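Local coordinates for pectinesterase A (PDB 2NTP), which hydrolyses the methyl esters of pectin, releasing methanol and leaving de-esterified pectin, the first step in the maceration and soft rot of plant tissue, at residues 303-308 / 320-325; 222-227 / 267-272; 262-267 / 298-303. All blocks are in the same frame, centred on the assembly; numbering follows the deposited sequence.

Interaction 1: residues 303-308 / 320-325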
loop_
_atom_site.group_PDB
_atom_site.type_symbol
_atom_site.label_atom_id
_atom_site.label_comp_id
_atom_site.label_asym_id
_atom_site.label_seq_id
_atom_site.Cartn_x
_atom_site.Cartn_y
_atom_site.Cartn_z
ATOM N N GLU A 303 14.296 -11.583 -7.083
ATOM C CA GLU A 303 13.851 -11.128 -8.392
ATOM C C GLU A 303 13.857 -12.278 -9.392
ATOM O O GLU A 303 14.570 -13.270 -9.218
ATOM C CB GLU A 303 14.757 -10.019 -8.921
ATOM C CG GLU A 303 14.601 -8.687 -8.225
ATOM C CD GLU A 303 15.693 -7.726 -8.626
ATOM O OE1 GLU A 303 16.740 -7.707 -7.951
ATOM O OE2 GLU A 303 15.511 -7.009 -9.631
ATOM N N TYR A 304 13.065 -12.122 -10.444
ATOM C CA TYR A 304 13.074 -13.050 -11.556
ATOM C C TYR A 304 12.859 -12.256 -12.835
ATOM O O TYR A 304 11.824 -11.625 -13.014
ATOM C CB TYR A 304 11.987 -14.115 -11.389
ATOM C CG TYR A 304 11.933 -15.116 -12.527
ATOM C CD1 TYR A 304 12.890 -16.126 -12.643
ATOM C CD2 TYR A 304 10.921 -15.054 -13.484
ATOM C CE1 TYR A 304 12.838 -17.049 -13.686
ATOM C CE2 TYR A 304 10.856 -15.974 -14.531
ATOM C CZ TYR A 304 11.818 -16.966 -14.625
ATOM O OH TYR A 304 11.757 -17.873 -15.663
ATOM N N LYS A 305 13.872 -12.272 -13.695
ATOM C CA LYS A 305 13.819 -11.637 -15.014
ATOM C C LYS A 305 13.371 -10.169 -14.983
ATOM O O LYS A 305 12.543 -9.737 -15.789
ATOM C CB LYS A 305 12.985 -12.485 -15.989
ATOM C CG LYS A 305 13.575 -13.878 -16.180
ATOM C CD LYS A 305 12.908 -14.657 -17.294
ATOM C CE LYS A 305 13.717 -15.911 -17.603
ATOM N NZ LYS A 305 13.158 -16.700 -18.740
ATOM N N SER A 306 13.931 -9.406 -14.044
ATOM C CA SER A 306 13.763 -7.962 -14.070
ATOM C C SER A 306 14.408 -7.422 -15.347
ATOM O O SER A 306 15.325 -8.033 -15.899
ATOM C CB SER A 306 14.387 -7.309 -12.838
ATOM O OG SER A 306 13.775 -7.764 -11.646
ATOM N N TYR A 307 13.909 -6.293 -15.829
ATOM C CA TYR A 307 14.510 -5.640 -16.987
ATOM C C TYR A 307 14.471 -4.123 -16.811
ATOM O O TYR A 307 13.946 -3.627 -15.812
ATOM C CB TYR A 307 13.864 -6.121 -18.299
ATOM C CG TYR A 307 12.390 -5.823 -18.444
ATOM C CD1 TYR A 307 11.432 -6.568 -17.747
ATOM C CD2 TYR A 307 11.949 -4.817 -19.299
ATOM C CE1 TYR A 307 10.069 -6.297 -17.882
ATOM C CE2 TYR A 307 10.593 -4.544 -19.451
ATOM C CZ TYR A 307 9.659 -5.286 -18.737
ATOM O OH TYR A 307 8.314 -5.003 -18.877
ATOM N N GLY A 308 15.056 -3.392 -17.752
ATOM C CA GLY A 308 15.226 -1.944 -17.598
ATOM C C GLY A 308 16.510 -1.613 -16.859
ATOM O O GLY A 308 17.140 -2.494 -16.269
ATOM N N LEU A 320 15.596 -15.895 -8.654
ATOM C CA LEU A 320 14.883 -17.165 -8.667
ATOM C C LEU A 320 15.272 -17.980 -9.891
ATOM O O LEU A 320 15.547 -17.423 -10.957
ATOM C CB LEU A 320 13.366 -16.938 -8.683
ATOM C CG LEU A 320 12.684 -16.186 -7.537
ATOM C CD1 LEU A 320 11.189 -16.118 -7.804
ATOM C CD2 LEU A 320 12.960 -16.839 -6.184
ATOM N N THR A 321 15.288 -19.301 -9.731
ATOM C CA THR A 321 15.376 -20.213 -10.870
ATOM C C THR A 321 14.007 -20.263 -11.560
ATOM O O THR A 321 13.006 -19.808 -10.994
ATOM C CB THR A 321 15.764 -21.641 -10.428
ATOM O OG1 THR A 321 14.740 -22.171 -9.580
ATOM C CG2 THR A 321 17.099 -21.645 -9.677
ATOM N N ASP A 322 13.959 -20.824 -12.768
ATOM C CA ASP A 322 12.691 -21.032 -13.475
ATOM C C ASP A 322 11.699 -21.836 -12.625
ATOM O O ASP A 322 10.525 -21.476 -12.516
ATOM C CB ASP A 322 12.919 -21.747 -14.811
ATOM C CG ASP A 322 13.691 -20.902 -15.816
ATOM O OD1 ASP A 322 13.678 -19.651 -15.713
ATOM O OD2 ASP A 322 14.315 -21.497 -16.723
ATOM N N ALA A 323 12.187 -22.919 -12.020
ATOM C CA ALA A 323 11.378 -23.765 -11.141
ATOM C C ALA A 323 10.821 -22.993 -9.945
ATOM O O ALA A 323 9.651 -23.155 -9.590
ATOM C CB ALA A 323 12.187 -24.971 -10.670
ATOM N N GLN A 324 11.658 -22.153 -9.336
ATOM C CA GLN A 324 11.245 -21.332 -8.197
ATOM C C GLN A 324 10.221 -20.274 -8.605
ATOM O O GLN A 324 9.279 -20.000 -7.860
ATOM C CB GLN A 324 12.451 -20.666 -7.538
ATOM C CG GLN A 324 13.287 -21.597 -6.665
ATOM C CD GLN A 324 14.579 -20.952 -6.192
ATOM O OE1 GLN A 324 15.148 -20.093 -6.869
ATOM N NE2 GLN A 324 15.053 -21.371 -5.020
ATOM N N ALA A 325 10.408 -19.697 -9.794
ATOM C CA ALA A 325 9.480 -18.699 -10.342
ATOM C C ALA A 325 8.068 -19.250 -10.545
ATOM O O ALA A 325 7.090 -18.517 -10.410
ATOM C CB ALA A 325 10.017 -18.132 -11.641
HETATM O O HOH W 1 15.318 -18.807 -18.438
#

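Interaction 2: residues 222-227 / 267-272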
loop_
_atom_site.group_PDB
_atom_site.type_symbol
_atom_site.label_atom_id
_atom_site.label_comp_id
_atom_site.label_asym_id
_atom_site.label_seq_id
_atom_site.Cartn_x
_atom_site.Cartn_y
_atom_site.Cartn_z
ATOM N N ILE A 222 5.163 -9.036 -6.745
ATOM C CA ILE A 222 4.940 -8.045 -7.801
ATOM C C ILE A 222 5.264 -8.667 -9.161
ATOM O O ILE A 222 6.400 -9.083 -9.399
ATOM C CB ILE A 222 5.779 -6.754 -7.564
ATOM C CG1 ILE A 222 5.330 -6.035 -6.287
ATOM C CG2 ILE A 222 5.650 -5.786 -8.743
ATOM C CD1 ILE A 222 6.185 -6.331 -5.070
ATOM N N THR A 223 4.265 -8.736 -10.038
ATOM C CA THR A 223 4.416 -9.428 -11.326
ATOM C C THR A 223 4.038 -8.542 -12.509
ATOM O O THR A 223 3.072 -7.778 -12.438
ATOM C CB THR A 223 3.566 -10.742 -11.395
ATOM O OG1 THR A 223 2.167 -10.431 -11.342
ATOM C CG2 THR A 223 3.913 -11.687 -10.257
ATOM N N ASN A 224 4.802 -8.658 -13.596
ATOM C CA ASN A 224 4.459 -8.012 -14.868
ATOM C C ASN A 224 4.168 -6.524 -14.695
ATOM O O ASN A 224 3.230 -5.983 -15.286
ATOM C CB ASN A 224 3.264 -8.720 -15.520
ATOM C CG ASN A 224 3.435 -10.234 -15.580
ATOM O OD1 ASN A 224 2.571 -10.989 -15.116
ATOM N ND2 ASN A 224 4.545 -10.684 -16.145
ATOM N N SER A 225 4.986 -5.867 -13.880
ATOM C CA SER A 225 4.740 -4.485 -13.507
ATOM C C SER A 225 5.851 -3.556 -13.978
ATOM O O SER A 225 6.784 -3.977 -14.666
ATOM C CB SER A 225 4.543 -4.389 -11.990
ATOM O OG SER A 225 3.304 -4.971 -11.624
ATOM N N ARG A 226 5.735 -2.285 -13.612
ATOM C CA ARG A 226 6.688 -1.271 -14.011
ATOM C C ARG A 226 7.046 -0.458 -12.782
ATOM O O ARG A 226 6.173 0.138 -12.150
ATOM C CB ARG A 226 6.096 -0.374 -15.108
ATOM C CG ARG A 226 5.887 -1.105 -16.447
ATOM C CD ARG A 226 4.828 -0.445 -17.328
ATOM N NE ARG A 226 3.506 -0.434 -16.692
ATOM C CZ ARG A 226 2.687 -1.483 -16.589
ATOM N NH1 ARG A 226 3.024 -2.671 -17.077
ATOM N NH2 ARG A 226 1.516 -1.338 -15.982
ATOM N N VAL A 227 8.331 -0.476 -12.445
ATOM C CA VAL A 227 8.891 0.293 -11.347
ATOM C C VAL A 227 9.498 1.551 -11.961
ATOM O O VAL A 227 10.543 1.502 -12.618
ATOM C CB VAL A 227 9.927 -0.559 -10.568
ATOM C CG1 VAL A 227 10.791 0.293 -9.653
ATOM C CG2 VAL A 227 9.208 -1.646 -9.778
ATOM N N PHE A 267 9.895 -9.838 -6.984
ATOM C CA PHE A 267 9.589 -9.193 -8.261
ATOM C C PHE A 267 9.772 -10.207 -9.377
ATOM O O PHE A 267 10.832 -10.824 -9.485
ATOM C CB PHE A 267 10.520 -8.006 -8.521
ATOM C CG PHE A 267 10.272 -6.825 -7.629
ATOM C CD1 PHE A 267 10.938 -6.704 -6.410
ATOM C CD2 PHE A 267 9.381 -5.819 -8.009
ATOM C CE1 PHE A 267 10.712 -5.609 -5.581
ATOM C CE2 PHE A 267 9.150 -4.721 -7.184
ATOM C CZ PHE A 267 9.818 -4.617 -5.967
ATOM N N LEU A 268 8.746 -10.365 -10.210
ATOM C CA LEU A 268 8.850 -11.223 -11.392
ATOM C C LEU A 268 8.465 -10.477 -12.662
ATOM O O LEU A 268 7.433 -9.805 -12.699
ATOM C CB LEU A 268 7.995 -12.485 -11.250
ATOM C CG LEU A 268 8.226 -13.367 -10.020
ATOM C CD1 LEU A 268 7.138 -13.092 -8.989
ATOM C CD2 LEU A 268 8.236 -14.834 -10.412
ATOM N N ASN A 269 9.305 -10.599 -13.692
ATOM C CA ASN A 269 9.032 -10.008 -15.012
ATOM C C ASN A 269 8.627 -8.531 -14.928
ATOM O O ASN A 269 7.656 -8.093 -15.560
ATOM C CB ASN A 269 7.959 -10.829 -15.744
ATOM C CG ASN A 269 8.365 -12.286 -15.935
ATOM O OD1 ASN A 269 7.733 -13.201 -15.392
ATOM N ND2 ASN A 269 9.426 -12.507 -16.704
ATOM N N THR A 270 9.390 -7.769 -14.150
ATOM C CA THR A 270 9.057 -6.381 -13.856
ATOM C C THR A 270 10.147 -5.428 -14.352
ATOM O O THR A 270 11.333 -5.687 -14.165
ATOM C CB THR A 270 8.762 -6.214 -12.342
ATOM O OG1 THR A 270 7.501 -6.825 -12.056
ATOM C CG2 THR A 270 8.702 -4.746 -11.925
ATOM N N SER A 271 9.736 -4.342 -15.002
ATOM C CA SER A 271 10.688 -3.334 -15.466
ATOM C C SER A 271 11.087 -2.416 -14.318
ATOM O O SER A 271 10.289 -2.139 -13.423
ATOM C CB SER A 271 10.132 -2.519 -16.634
ATOM O OG SER A 271 9.042 -1.719 -16.243
ATOM N N MET A 272 12.333 -1.957 -14.345
ATOM C CA MET A 272 12.848 -1.075 -13.305
ATOM C C MET A 272 13.721 -0.016 -13.938
ATOM O O MET A 272 14.667 -0.345 -14.654
ATOM C CB MET A 272 13.678 -1.864 -12.290
ATOM C CG MET A 272 12.919 -2.940 -11.551
ATOM S SD MET A 272 14.001 -3.994 -10.584
ATOM C CE MET A 272 12.775 -5.084 -9.867
HETATM O O HOH W 2 6.058 -8.839 -18.055
HETATM O O HOH W 3 6.634 -5.766 -16.856
HETATM O O HOH W 4 10.374 0.646 -15.498
#

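Interaction 3: residues 262-267 / 298-303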
loop_
_atom_site.group_PDB
_atom_site.type_symbol
_atom_site.label_atom_id
_atom_site.label_comp_id
_atom_site.label_asym_id
_atom_site.label_seq_id
_atom_site.Cartn_x
_atom_site.Cartn_y
_atom_site.Cartn_z
ATOM N N ILE A 262 10.017 -11.845 9.062
ATOM C CA ILE A 262 11.102 -11.914 8.086
ATOM C C ILE A 262 10.459 -11.782 6.709
ATOM O O ILE A 262 10.062 -12.768 6.075
ATOM C CB ILE A 262 11.946 -13.206 8.258
ATOM C CG1 ILE A 262 12.657 -13.193 9.621
ATOM C CG2 ILE A 262 12.974 -13.346 7.140
ATOM C CD1 ILE A 262 13.029 -14.568 10.145
ATOM N N GLY A 263 10.348 -10.531 6.273
ATOM C CA GLY A 263 9.490 -10.173 5.148
ATOM C C GLY A 263 9.890 -10.756 3.813
ATOM O O GLY A 263 11.065 -11.040 3.575
ATOM N N GLN A 264 8.892 -10.942 2.953
ATOM C CA GLN A 264 9.112 -11.392 1.586
ATOM C C GLN A 264 8.655 -10.334 0.591
ATOM O O GLN A 264 7.528 -9.851 0.672
ATOM C CB GLN A 264 8.374 -12.710 1.310
ATOM C CG GLN A 264 8.524 -13.209 -0.132
ATOM C CD GLN A 264 7.548 -14.319 -0.469
ATOM O OE1 GLN A 264 6.412 -14.066 -0.876
ATOM N NE2 GLN A 264 7.992 -15.564 -0.302
ATOM N N THR A 265 9.546 -9.978 -0.331
ATOM C CA THR A 265 9.173 -9.231 -1.528
ATOM C C THR A 265 9.809 -9.935 -2.710
ATOM O O THR A 265 11.032 -10.130 -2.740
ATOM C CB THR A 265 9.659 -7.766 -1.500
ATOM O OG1 THR A 265 9.065 -7.085 -0.393
ATOM C CG2 THR A 265 9.260 -7.051 -2.783
ATOM N N VAL A 266 8.973 -10.331 -3.668
ATOM C CA VAL A 266 9.451 -10.974 -4.891
ATOM C C VAL A 266 8.957 -10.199 -6.108
ATOM O O VAL A 266 7.757 -9.918 -6.227
ATOM C CB VAL A 266 9.008 -12.453 -4.976
ATOM C CG1 VAL A 266 9.563 -13.100 -6.240
ATOM C CG2 VAL A 266 9.475 -13.226 -3.742
ATOM N N PHE A 267 9.895 -9.838 -6.984
ATOM C CA PHE A 267 9.589 -9.193 -8.261
ATOM C C PHE A 267 9.772 -10.207 -9.377
ATOM O O PHE A 267 10.832 -10.824 -9.485
ATOM C CB PHE A 267 10.520 -8.006 -8.521
ATOM C CG PHE A 267 10.272 -6.825 -7.629
ATOM C CD1 PHE A 267 10.938 -6.704 -6.410
ATOM C CD2 PHE A 267 9.381 -5.819 -8.009
ATOM C CE1 PHE A 267 10.712 -5.609 -5.581
ATOM C CE2 PHE A 267 9.150 -4.721 -7.184
ATOM C CZ PHE A 267 9.818 -4.617 -5.967
ATOM N N ASP A 298 19.262 -11.626 4.993
ATOM C CA ASP A 298 18.556 -12.504 5.925
ATOM C C ASP A 298 17.047 -12.512 5.685
ATOM O O ASP A 298 16.300 -13.195 6.393
ATOM C CB ASP A 298 18.844 -12.082 7.368
ATOM C CG ASP A 298 20.320 -12.162 7.719
ATOM O OD1 ASP A 298 20.996 -13.110 7.268
ATOM O OD2 ASP A 298 20.799 -11.275 8.455
ATOM N N SER A 299 16.608 -11.744 4.691
ATOM C CA SER A 299 15.189 -11.592 4.381
ATOM C C SER A 299 14.852 -12.289 3.062
ATOM O O SER A 299 15.755 -12.695 2.324
ATOM C CB SER A 299 14.828 -10.107 4.317
ATOM O OG SER A 299 15.269 -9.442 5.491
ATOM N N ARG A 300 13.561 -12.420 2.764
ATOM C CA ARG A 300 13.112 -13.163 1.581
ATOM C C ARG A 300 12.912 -12.214 0.401
ATOM O O ARG A 300 11.785 -11.948 -0.029
ATOM C CB ARG A 300 11.854 -13.985 1.887
ATOM C CG ARG A 300 12.079 -15.090 2.914
ATOM C CD ARG A 300 10.792 -15.816 3.253
ATOM N NE ARG A 300 9.936 -15.050 4.158
ATOM C CZ ARG A 300 8.705 -15.409 4.511
ATOM N NH1 ARG A 300 8.165 -16.523 4.024
ATOM N NH2 ARG A 300 8.005 -14.655 5.341
ATOM N N PHE A 301 14.035 -11.705 -0.099
ATOM C CA PHE A 301 14.058 -10.694 -1.151
ATOM C C PHE A 301 14.601 -11.292 -2.447
ATOM O O PHE A 301 15.785 -11.653 -2.520
ATOM C CB PHE A 301 14.959 -9.527 -0.731
ATOM C CG PHE A 301 14.420 -8.674 0.400
ATOM C CD1 PHE A 301 13.090 -8.740 0.805
ATOM C CD2 PHE A 301 15.262 -7.753 1.027
ATOM C CE1 PHE A 301 12.615 -7.923 1.840
ATOM C CE2 PHE A 301 14.794 -6.926 2.057
ATOM C CZ PHE A 301 13.468 -7.015 2.463
ATOM N N PHE A 302 13.746 -11.397 -3.466
ATOM C CA PHE A 302 14.134 -12.053 -4.722
ATOM C C PHE A 302 13.609 -11.353 -5.964
ATOM O O PHE A 302 12.603 -10.647 -5.914
ATOM C CB PHE A 302 13.652 -13.507 -4.749
ATOM C CG PHE A 302 14.152 -14.341 -3.605
ATOM C CD1 PHE A 302 15.430 -14.896 -3.638
ATOM C CD2 PHE A 302 13.343 -14.581 -2.500
ATOM C CE1 PHE A 302 15.896 -15.674 -2.574
ATOM C CE2 PHE A 302 13.802 -15.354 -1.431
ATOM C CZ PHE A 302 15.081 -15.900 -1.473
ATOM N N GLU A 303 14.296 -11.583 -7.083
ATOM C CA GLU A 303 13.851 -11.128 -8.392
ATOM C C GLU A 303 13.857 -12.278 -9.392
ATOM O O GLU A 303 14.570 -13.270 -9.218
ATOM C CB GLU A 303 14.757 -10.019 -8.921
ATOM C CG GLU A 303 14.601 -8.687 -8.225
ATOM C CD GLU A 303 15.693 -7.726 -8.626
ATOM O OE1 GLU A 303 16.740 -7.707 -7.951
ATOM O OE2 GLU A 303 15.511 -7.009 -9.631
#

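Interaction 1: residues 303-308 / 320-325
The ring of Tyr304 lies against the short helix 322-325, with the methyl CB of Ala325 set over the centre of one face, 3.4 Å from the ring centroid and 1° off its normal, a CH-pi contact. At the ring's edge, CD1 lies 3.4 Å from the backbone O of Leu320, close to the ring plane. With CG anti to the backbone N, a chi1 of 180° lays the ring against Ala325. Leu320 N donates to Glu303 O at 2.9 Å, joining the last strand of the right-handed parallel beta-helix to the lead-in of this short helix, whose N terminus is closed by a capping box: Gln324 N bonds Thr321 OG1, and Thr321 N bonds Gln324 OE1. The outer side is polar and faces solvent. At its border Tyr304 OH donates to Asp322 OD1 in a short bond of 2.6 Å, reaching the oxygen from above the carboxylate plane, with ring and carboxylate planes 84° apart. Beyond it the contact is looser: Lys305 covers the other ring face with CG, but its NZ stays 4.3 Å from Asp322 OD1, and water 1 bridges these two atoms at the solvent side.

Interaction 2: residues 222-227 / 267-272
Two successive coils of the parallel beta-helix turn the same corner here, strands 220-223 and 226-229 stacking in register on strands 264-268 and 271-272. Leu268 N donates to Ile222 O (2.8 Å) and Leu268 O accepts from Asn224 N before the corner; beyond it Ser271 N binds Ser225 O and Val227 N binds Ser271 O (2.7 Å). Asn224 and Asn269 occupy equivalent corner positions, both with left-handed backbone angles, and their side chains run side by side with amide planes 10° apart. Asn224 ND2 rests 3.4 Å from Asn269 CB, while its OD1 accepts from Asn186 of the preceding coil, making a short row of asparagines along the corner. Water 2 links Asn224 ND2 to Asn269 O. On the inner side, Ile222 and Phe267 point the same way, CD1 of Ile222 standing over one ring face toward its rim, 4.3 Å from the centroid; Val227 CG2 packs against Thr270 CG2 at 3.8 Å. Thr270 OG1 lies beside its own backbone N (chi1 -72°), where it accepts from Ser225 N at 3.3 Å and donates to Leu268 O at 3.0 Å from above the carbonyl plane. One buried hydroxyl thus both gives and takes a bond, linking Ser225 N to Leu268 O across the bend, just where the sheet bonding is interrupted.

Interaction 3: residues 262-267 / 298-303
Strands 264-267 and 300-303 run parallel, their axes 4.7 Å apart and 1° from aligned, with Phe302 N bonded to Thr265 O and Phe267 N to Phe302 O at the regular end. At the other end Arg300 sits at the centre of an inverse gamma turn; its N donates to Gly263 O and its O accepts from Thr265 N. Its side chain turns back past Gln264 to the loop before the neighbouring strand: bent at chi3 (-77°), it brings NE and NH2 side-on to the single oxygen Ile262 O, at 3.0 and 2.9 Å, with that oxygen 7° out of the guanidinium plane. Gln264 CB covers one guanidinium face, offset toward its rim, and the Gln264 and Arg300 CB atoms pack 3.8 Å apart. NH1 donates to Gln216 O and NH2 has Asn213 O as a second partner, so the group ties three carbonyls together. Farther along the same sheet face, Val266 CG2 lies at the edge of the Phe302 ring, 4.3 Å from CD2. On the inward face, Phe301 CD1 approaches Thr265 N at 3.9 Å near the ring plane; its ring also stacks with Trp279 and lies about 5 Å from the side chain of Arg243, a substrate-binding residue. Strand 220-223 flanks 264-268 on the side away from 300-304, the sheet's outermost strand, and Tyr328, between helices 322-325 and 330-334, packs on Gln264 and Val266.

From the N terminus, the chain first passes through 222-227, then travels one coil of the beta-helix to return at 267-272, closing interaction 2. Just before, 262-267 opens interaction 3, whose partner 298-303 follows one coil later, so interactions 2 and 3 cross and share Phe267. Interaction 1 opens only as interaction 3 closes, at the shared Glu303, and spans a short irregular loop to 320-325. The contacts run stepwise across neighbouring strands 220-223, 264-268 and 300-304, then to helix 322-325; interaction 2 also spans the corner into a second sheet, tying 226-229 to 271-272. Direct contacts join the steps: Tyr304 N approaches Phe267 O at 2.8 Å, and Leu320 CD2 packs on Phe302 CB.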